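Local structure of 4-alpha-glucanotransferase (Aquifex aeolicus, 1TZ7) at residues 30-44 with 86-98. The protein is an amylomaltase, a single-chain member of the 4-alpha-glucanotransferase family built around a parallel beta/alpha barrel. Numbering follows the deposited sequence.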
ATOM      1  N   VAL A  30       3.007   6.426  -5.430  1.00 24.34           N
ATOM      2  CA  VAL A  30       3.885   6.625  -6.574  1.00 23.71           C
ATOM      3  C   VAL A  30       3.092   7.024  -7.831  1.00 27.70           C
ATOM      4  O   VAL A  30       3.548   7.844  -8.613  1.00 23.92           O
ATOM      5  CB  VAL A  30       4.725   5.345  -6.864  1.00 24.69           C
ATOM      6  CG1 VAL A  30       5.566   5.524  -8.112  1.00 24.13           C
ATOM      7  CG2 VAL A  30       5.626   5.005  -5.654  1.00 32.06           C
ATOM      8  N   THR A  31       1.901   6.440  -8.006  1.00 27.87           N
ATOM      9  CA  THR A  31       1.090   6.688  -9.214  1.00 25.07           C
ATOM     10  C   THR A  31       0.699   8.155  -9.334  1.00 22.75           C
ATOM     11  O   THR A  31       0.507   8.658 -10.433  1.00 21.76           O
ATOM     12  CB  THR A  31      -0.193   5.819  -9.214  1.00 31.32           C
ATOM     13  OG1 THR A  31      -0.960   6.075  -8.029  1.00 20.27           O
ATOM     14  CG2 THR A  31       0.142   4.331  -9.143  1.00 20.60           C
ATOM     15  N   SER A  32       0.579   8.832  -8.192  1.00 25.43           N
ATOM     16  CA  SER A  32       0.096  10.215  -8.153  1.00 25.36           C
ATOM     17  C   SER A  32       1.174  11.235  -8.558  1.00 24.16           C
ATOM     18  O   SER A  32       0.866  12.403  -8.798  1.00 25.39           O
ATOM     19  CB  SER A  32      -0.438  10.552  -6.757  1.00 28.00           C
ATOM     20  OG  SER A  32      -1.522   9.715  -6.418  1.00 28.86           O
ATOM     21  N   LEU A  33       2.427  10.788  -8.634  1.00 28.28           N
ATOM     22  CA  LEU A  33       3.531  11.639  -9.129  1.00 27.93           C
ATOM     23  C   LEU A  33       3.221  12.118 -10.550  1.00 28.21           C
ATOM     24  O   LEU A  33       2.660  11.367 -11.349  1.00 27.07           O
ATOM     25  CB  LEU A  33       4.847  10.849  -9.148  1.00 30.05           C
ATOM     26  CG  LEU A  33       5.868  10.921  -7.989  1.00 31.66           C
ATOM     27  CD1 LEU A  33       5.587  11.900  -6.878  1.00 25.15           C
ATOM     28  CD2 LEU A  33       6.357   9.555  -7.491  1.00 29.03           C
ATOM     29  N   PRO A  34       3.591  13.367 -10.866  1.00 27.53           N
ATOM     30  CA  PRO A  34       3.289  13.961 -12.178  1.00 24.22           C
ATOM     31  C   PRO A  34       4.303  13.591 -13.285  1.00 26.21           C
ATOM     32  O   PRO A  34       4.799  14.474 -13.985  1.00 23.13           O
ATOM     33  CB  PRO A  34       3.336  15.463 -11.888  1.00 27.34           C
ATOM     34  CG  PRO A  34       4.351  15.604 -10.792  1.00 26.19           C
ATOM     35  CD  PRO A  34       4.300  14.313  -9.983  1.00 28.94           C
ATOM     36  N   SER A  35       4.584  12.303 -13.441  1.00 25.50           N
ATOM     37  CA  SER A  35       5.508  11.840 -14.470  1.00 24.00           C
ATOM     38  C   SER A  35       4.841  11.885 -15.848  1.00 32.52           C
ATOM     39  O   SER A  35       3.617  11.848 -15.948  1.00 22.70           O
ATOM     40  CB  SER A  35       5.975  10.420 -14.162  1.00 29.90           C
ATOM     41  OG  SER A  35       6.512  10.334 -12.852  1.00 29.16           O
ATOM     42  N   PRO A  36       5.650  11.968 -16.907  1.00 32.03           N
ATOM     43  CA  PRO A  36       5.145  12.322 -18.235  1.00 34.00           C
ATOM     44  C   PRO A  36       4.549  11.152 -19.038  1.00 31.19           C
ATOM     45  O   PRO A  36       4.140  11.374 -20.170  1.00 25.05           O
ATOM     46  CB  PRO A  36       6.400  12.874 -18.955  1.00 29.33           C
ATOM     47  CG  PRO A  36       7.572  12.671 -17.970  1.00 33.43           C
ATOM     48  CD  PRO A  36       7.102  11.748 -16.915  1.00 35.16           C
ATOM     49  N   TYR A  37       4.501   9.942 -18.471  1.00 24.02           N
ATOM     50  CA  TYR A  37       4.146   8.749 -19.266  1.00 28.82           C
ATOM     51  C   TYR A  37       2.837   8.082 -18.807  1.00 29.15           C
ATOM     52  O   TYR A  37       2.704   6.854 -18.837  1.00 26.99           O
ATOM     53  CB  TYR A  37       5.305   7.754 -19.265  1.00 29.77           C
ATOM     54  CG  TYR A  37       6.568   8.346 -19.833  1.00 31.46           C
ATOM     55  CD1 TYR A  37       6.673   8.626 -21.189  1.00 28.64           C
ATOM     56  CD2 TYR A  37       7.646   8.656 -19.013  1.00 25.43           C
ATOM     57  CE1 TYR A  37       7.822   9.182 -21.719  1.00 44.71           C
ATOM     58  CE2 TYR A  37       8.802   9.214 -19.532  1.00 35.78           C
ATOM     59  CZ  TYR A  37       8.884   9.475 -20.890  1.00 37.71           C
ATOM     60  OH  TYR A  37      10.027  10.029 -21.418  1.00 35.11           O
ATOM     61  N   GLY A  38       1.871   8.909 -18.400  1.00 26.41           N
ATOM     62  CA  GLY A  38       0.506   8.453 -18.173  1.00 24.41           C
ATOM     63  C   GLY A  38       0.251   8.087 -16.728  1.00 26.03           C
ATOM     64  O   GLY A  38      -0.886   7.902 -16.320  1.00 19.02           O
ATOM     65  N   ILE A  39       1.322   7.988 -15.954  1.00 26.57           N
ATOM     66  CA  ILE A  39       1.238   7.561 -14.566  1.00 23.79           C
ATOM     67  C   ILE A  39       2.539   7.927 -13.842  1.00 27.38           C
ATOM     68  O   ILE A  39       3.581   8.090 -14.473  1.00 23.50           O
ATOM     69  CB  ILE A  39       0.985   6.017 -14.496  1.00 24.64           C
ATOM     70  CG1 ILE A  39       0.604   5.598 -13.084  1.00 26.69           C
ATOM     71  CG2 ILE A  39       2.219   5.240 -14.975  1.00 22.44           C
ATOM     72  CD1 ILE A  39      -0.126   4.268 -13.027  1.00 29.30           C
ATOM     73  N   GLY A  40       2.468   8.061 -12.524  1.00 25.13           N
ATOM     74  CA  GLY A  40       3.652   8.334 -11.723  1.00 27.75           C
ATOM     75  C   GLY A  40       4.599   7.144 -11.718  1.00 29.59           C
ATOM     76  O   GLY A  40       4.156   5.996 -11.799  1.00 26.57           O
ATOM     77  N   ASP A  41       5.907   7.419 -11.628  1.00 21.65           N
ATOM     78  CA  ASP A  41       6.919   6.362 -11.687  1.00 20.82           C
ATOM     79  C   ASP A  41       8.115   6.644 -10.749  1.00 28.45           C
ATOM     80  O   ASP A  41       8.128   7.639 -10.025  1.00 24.30           O
ATOM     81  CB  ASP A  41       7.402   6.153 -13.146  1.00 24.67           C
ATOM     82  CG  ASP A  41       7.952   7.424 -13.776  1.00 31.97           C
ATOM     83  OD1 ASP A  41       8.762   8.114 -13.133  1.00 30.28           O
ATOM     84  OD2 ASP A  41       7.636   7.798 -14.921  1.00 30.30           O
ATOM     85  N   LEU A  42       9.106   5.754 -10.774  1.00 25.33           N
ATOM     86  CA  LEU A  42      10.223   5.812  -9.834  1.00 26.37           C
ATOM     87  C   LEU A  42      11.386   6.648 -10.393  1.00 23.47           C
ATOM     88  O   LEU A  42      12.532   6.512  -9.950  1.00 29.42           O
ATOM     89  CB  LEU A  42      10.711   4.395  -9.509  1.00 24.98           C
ATOM     90  CG  LEU A  42       9.648   3.418  -8.998  1.00 24.07           C
ATOM     91  CD1 LEU A  42      10.244   2.037  -8.776  1.00 30.29           C
ATOM     92  CD2 LEU A  42       9.008   3.936  -7.729  1.00 23.43           C
ATOM     93  N   GLY A  43      11.083   7.510 -11.358  1.00 24.03           N
ATOM     94  CA  GLY A  43      12.097   8.305 -12.025  1.00 21.67           C
ATOM     95  C   GLY A  43      12.132   9.744 -11.542  1.00 20.46           C
ATOM     96  O   GLY A  43      11.856  10.028 -10.377  1.00 26.26           O
ATOM     97  N   LYS A  44      12.467  10.647 -12.456  1.00 21.69           N
ATOM     98  CA  LYS A  44      12.802  12.040 -12.130  1.00 27.36           C
ATOM     99  C   LYS A  44      11.853  12.674 -11.093  1.00 33.23           C
ATOM    100  O   LYS A  44      12.300  13.352 -10.172  1.00 25.08           O
ATOM    101  CB  LYS A  44      12.798  12.873 -13.420  1.00 30.54           C
ATOM    102  CG  LYS A  44      12.995  14.366 -13.222  1.00 40.72           C
ATOM    103  CD  LYS A  44      13.372  15.052 -14.555  1.00 58.02           C
ATOM    104  CE  LYS A  44      12.657  16.394 -14.738  1.00 69.97           C
ATOM    105  NZ  LYS A  44      13.462  17.538 -14.218  1.00 72.78           N
ATOM    106  N   GLY A  86       6.787  -6.203  -7.532  1.00 27.01           N
ATOM    107  CA  GLY A  86       6.543  -4.801  -7.790  1.00 28.07           C
ATOM    108  C   GLY A  86       5.680  -4.579  -9.028  1.00 28.67           C
ATOM    109  O   GLY A  86       5.564  -5.453  -9.888  1.00 26.12           O
ATOM    110  N   ASN A  87       5.084  -3.395  -9.107  1.00 27.47           N
ATOM    111  CA  ASN A  87       4.123  -3.057 -10.157  1.00 23.51           C
ATOM    112  C   ASN A  87       4.837  -2.405 -11.349  1.00 21.10           C
ATOM    113  O   ASN A  87       5.402  -1.319 -11.221  1.00 25.72           O
ATOM    114  CB  ASN A  87       3.071  -2.090  -9.581  1.00 27.87           C
ATOM    115  CG  ASN A  87       1.840  -1.965 -10.455  1.00 27.71           C
ATOM    116  OD1 ASN A  87       1.702  -2.655 -11.476  1.00 23.39           O
ATOM    117  ND2 ASN A  87       0.930  -1.077 -10.058  1.00 22.09           N
ATOM    118  N   TYR A  88       4.806  -3.069 -12.509  1.00 21.86           N
ATOM    119  CA  TYR A  88       5.673  -2.688 -13.632  1.00 23.13           C
ATOM    120  C   TYR A  88       5.289  -1.333 -14.260  1.00 27.48           C
ATOM    121  O   TYR A  88       6.110  -0.702 -14.922  1.00 21.33           O
ATOM    122  CB  TYR A  88       5.703  -3.798 -14.709  1.00 23.15           C
ATOM    123  CG  TYR A  88       4.456  -3.886 -15.598  1.00 26.19           C
ATOM    124  CD1 TYR A  88       4.345  -3.118 -16.760  1.00 25.04           C
ATOM    125  CD2 TYR A  88       3.411  -4.756 -15.284  1.00 32.44           C
ATOM    126  CE1 TYR A  88       3.215  -3.204 -17.579  1.00 29.52           C
ATOM    127  CE2 TYR A  88       2.275  -4.850 -16.095  1.00 24.01           C
ATOM    128  CZ  TYR A  88       2.184  -4.073 -17.239  1.00 33.39           C
ATOM    129  OH  TYR A  88       1.065  -4.165 -18.043  1.00 25.53           O
ATOM    130  N   VAL A  89       4.048  -0.889 -14.041  1.00 22.25           N
ATOM    131  CA  VAL A  89       3.593   0.404 -14.579  1.00 22.91           C
ATOM    132  C   VAL A  89       4.218   1.594 -13.829  1.00 23.81           C
ATOM    133  O   VAL A  89       4.127   2.737 -14.282  1.00 26.43           O
ATOM    134  CB  VAL A  89       2.038   0.538 -14.552  1.00 23.89           C
ATOM    135  CG1 VAL A  89       1.400  -0.496 -15.461  1.00 30.85           C
ATOM    136  CG2 VAL A  89       1.501   0.420 -13.136  1.00 27.44           C
ATOM    137  N   LEU A  90       4.854   1.314 -12.685  1.00 24.45           N
ATOM    138  CA  LEU A  90       5.552   2.347 -11.913  1.00 27.52           C
ATOM    139  C   LEU A  90       7.005   2.517 -12.374  1.00 25.28           C
ATOM    140  O   LEU A  90       7.731   3.350 -11.848  1.00 25.24           O
ATOM    141  CB  LEU A  90       5.532   2.006 -10.426  1.00 25.70           C
ATOM    142  CG  LEU A  90       4.161   1.705  -9.819  1.00 32.20           C
ATOM    143  CD1 LEU A  90       4.303   1.373  -8.343  1.00 29.42           C
ATOM    144  CD2 LEU A  90       3.214   2.872 -10.014  1.00 35.23           C
ATOM    145  N   ILE A  91       7.421   1.726 -13.350  1.00 21.96           N
ATOM    146  CA  ILE A  91       8.791   1.787 -13.836  1.00 25.69           C
ATOM    147  C   ILE A  91       9.006   3.030 -14.695  1.00 22.84           C
ATOM    148  O   ILE A  91       8.159   3.385 -15.518  1.00 25.69           O
ATOM    149  CB  ILE A  91       9.142   0.512 -14.630  1.00 22.37           C
ATOM    150  CG1 ILE A  91       9.323  -0.665 -13.670  1.00 23.43           C
ATOM    151  CG2 ILE A  91      10.416   0.727 -15.454  1.00 27.09           C
ATOM    152  CD1 ILE A  91       9.420  -2.024 -14.356  1.00 27.68           C
ATOM    153  N   ASP A  92      10.141   3.687 -14.487  1.00 23.79           N
ATOM    154  CA  ASP A  92      10.542   4.828 -15.298  1.00 22.96           C
ATOM    155  C   ASP A  92      11.176   4.340 -16.608  1.00 28.21           C
ATOM    156  O   ASP A  92      12.251   3.754 -16.595  1.00 22.50           O
ATOM    157  CB  ASP A  92      11.544   5.693 -14.521  1.00 31.26           C
ATOM    158  CG  ASP A  92      12.134   6.808 -15.363  1.00 36.39           C
ATOM    159  OD1 ASP A  92      11.459   7.270 -16.308  1.00 31.69           O
ATOM    160  OD2 ASP A  92      13.265   7.286 -15.148  1.00 37.75           O
ATOM    161  N   PRO A  93      10.503   4.587 -17.734  1.00 29.96           N
ATOM    162  CA  PRO A  93      10.969   4.096 -19.037  1.00 30.55           C
ATOM    163  C   PRO A  93      12.182   4.863 -19.574  1.00 30.03           C
ATOM    164  O   PRO A  93      12.825   4.401 -20.518  1.00 26.07           O
ATOM    165  CB  PRO A  93       9.751   4.308 -19.948  1.00 35.47           C
ATOM    166  CG  PRO A  93       8.984   5.419 -19.319  1.00 34.32           C
ATOM    167  CD  PRO A  93       9.247   5.354 -17.848  1.00 27.19           C
ATOM    168  N   GLU A  94      12.485   6.018 -18.982  1.00 28.38           N
ATOM    169  CA  GLU A  94      13.627   6.824 -19.420  1.00 32.60           C
ATOM    170  C   GLU A  94      14.967   6.184 -19.022  1.00 31.89           C
ATOM    171  O   GLU A  94      15.998   6.478 -19.624  1.00 30.66           O
ATOM    172  CB  GLU A  94      13.533   8.249 -18.858  1.00 33.96           C
ATOM    173  CG  GLU A  94      12.685   9.187 -19.710  1.00 48.21           C
ATOM    174  CD  GLU A  94      12.524  10.566 -19.094  1.00 59.89           C
ATOM    175  OE1 GLU A  94      11.652  11.329 -19.565  1.00 63.49           O
ATOM    176  OE2 GLU A  94      13.266  10.887 -18.145  1.00 52.52           O
ATOM    177  N   GLU A  95      14.945   5.310 -18.013  1.00 37.02           N
ATOM    178  CA  GLU A  95      16.132   4.521 -17.663  1.00 37.76           C
ATOM    179  C   GLU A  95      16.432   3.488 -18.739  1.00 39.38           C
ATOM    180  O   GLU A  95      17.593   3.179 -19.008  1.00 36.66           O
ATOM    181  CB  GLU A  95      15.953   3.823 -16.308  1.00 42.59           C
ATOM    182  CG  GLU A  95      17.279   3.514 -15.607  1.00 42.43           C
ATOM    183  CD  GLU A  95      17.185   2.363 -14.609  1.00 43.53           C
ATOM    184  OE1 GLU A  95      18.176   2.125 -13.891  1.00 46.81           O
ATOM    185  OE2 GLU A  95      16.129   1.700 -14.545  1.00 37.61           O
ATOM    186  N   LEU A  96      15.380   2.955 -19.355  1.00 35.37           N
ATOM    187  CA  LEU A  96      15.538   2.028 -20.476  1.00 39.27           C
ATOM    188  C   LEU A  96      16.186   2.731 -21.679  1.00 40.39           C
ATOM    189  O   LEU A  96      16.935   2.117 -22.430  1.00 33.54           O
ATOM    190  CB  LEU A  96      14.181   1.435 -20.884  1.00 40.05           C
ATOM    191  CG  LEU A  96      13.393   0.706 -19.781  1.00 42.05           C
ATOM    192  CD1 LEU A  96      11.980   0.404 -20.249  1.00 44.14           C
ATOM    193  CD2 LEU A  96      14.102  -0.570 -19.363  1.00 43.19           C
ATOM    194  N   LEU A  97      15.887   4.019 -21.845  1.00 42.83           N
ATOM    195  CA  LEU A  97      16.497   4.830 -22.908  1.00 46.87           C
ATOM    196  C   LEU A  97      17.975   5.095 -22.608  1.00 46.18           C
ATOM    197  O   LEU A  97      18.807   5.107 -23.512  1.00 47.00           O
ATOM    198  CB  LEU A  97      15.740   6.166 -23.060  1.00 47.82           C
ATOM    199  CG  LEU A  97      16.079   7.083 -24.261  1.00 49.72           C
ATOM    200  CD1 LEU A  97      17.179   8.080 -23.903  1.00 59.13           C
ATOM    201  CD2 LEU A  97      16.455   6.288 -25.503  1.00 50.60           C
ATOM    202  N   GLU A  98      18.290   5.300 -21.332  1.00 48.01           N
ATOM    203  CA  GLU A  98      19.660   5.607 -20.912  1.00 50.08           C
ATOM    204  C   GLU A  98      20.572   4.385 -21.057  1.00 47.33           C
ATOM    205  O   GLU A  98      21.770   4.522 -21.286  1.00 44.71           O
ATOM    206  CB  GLU A  98      19.678   6.096 -19.456  1.00 49.47           C
ATOM    207  CG  GLU A  98      20.423   7.408 -19.247  1.00 60.58           C
ATOM    208  CD  GLU A  98      19.538   8.491 -18.664  1.00 74.35           C
ATOM    209  OE1 GLU A  98      19.056   9.346 -19.437  1.00 78.04           O
ATOM    210  OE2 GLU A  98      19.323   8.487 -17.433  1.00 74.48           O
TER
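Y37 lays one face of its ring against P93, whose CG stands 3.9 Å from the ring centroid, displaced toward the CD2 rim, in a CH-pi contact. The same ring ends in a hydroxyl that donates to E94, whose chain runs extended beyond CG to meet it: Y37 OH lies 2.8 Å from E94 OE1, taking its anti lone pair, with the carboxylate plane turned almost perpendicular (89°) to the ring. Farther along, the D41 side chain projects over the 90-92 backbone, its CB 3.1 Å from L90 O. L42 N donates to L90 O at 3.0 Å, a bond bent at the hydrogen (134°). With CG set between its own N and carbonyl carbon (chi1 57°), D41 closes an Asx turn through OD1 and G43 N just ahead of helix 44-56, in the loop that follows the first strand of the beta/alpha barrel, 23-27. On the facing segment D92 OD1 accepts a capping bond from E94 N, which meets it from above the carboxylate plane. D41 OD2 and D92 OD1 come within 4.1 Å, a like-charge approach that these N-H donors would probably ease. At the other end L90 reaches CD2 to T31 CG2 (3.5 Å) and V30 CG1, while I39 sets CG2 against V89 O, which accepts a hydrogen bond from K124.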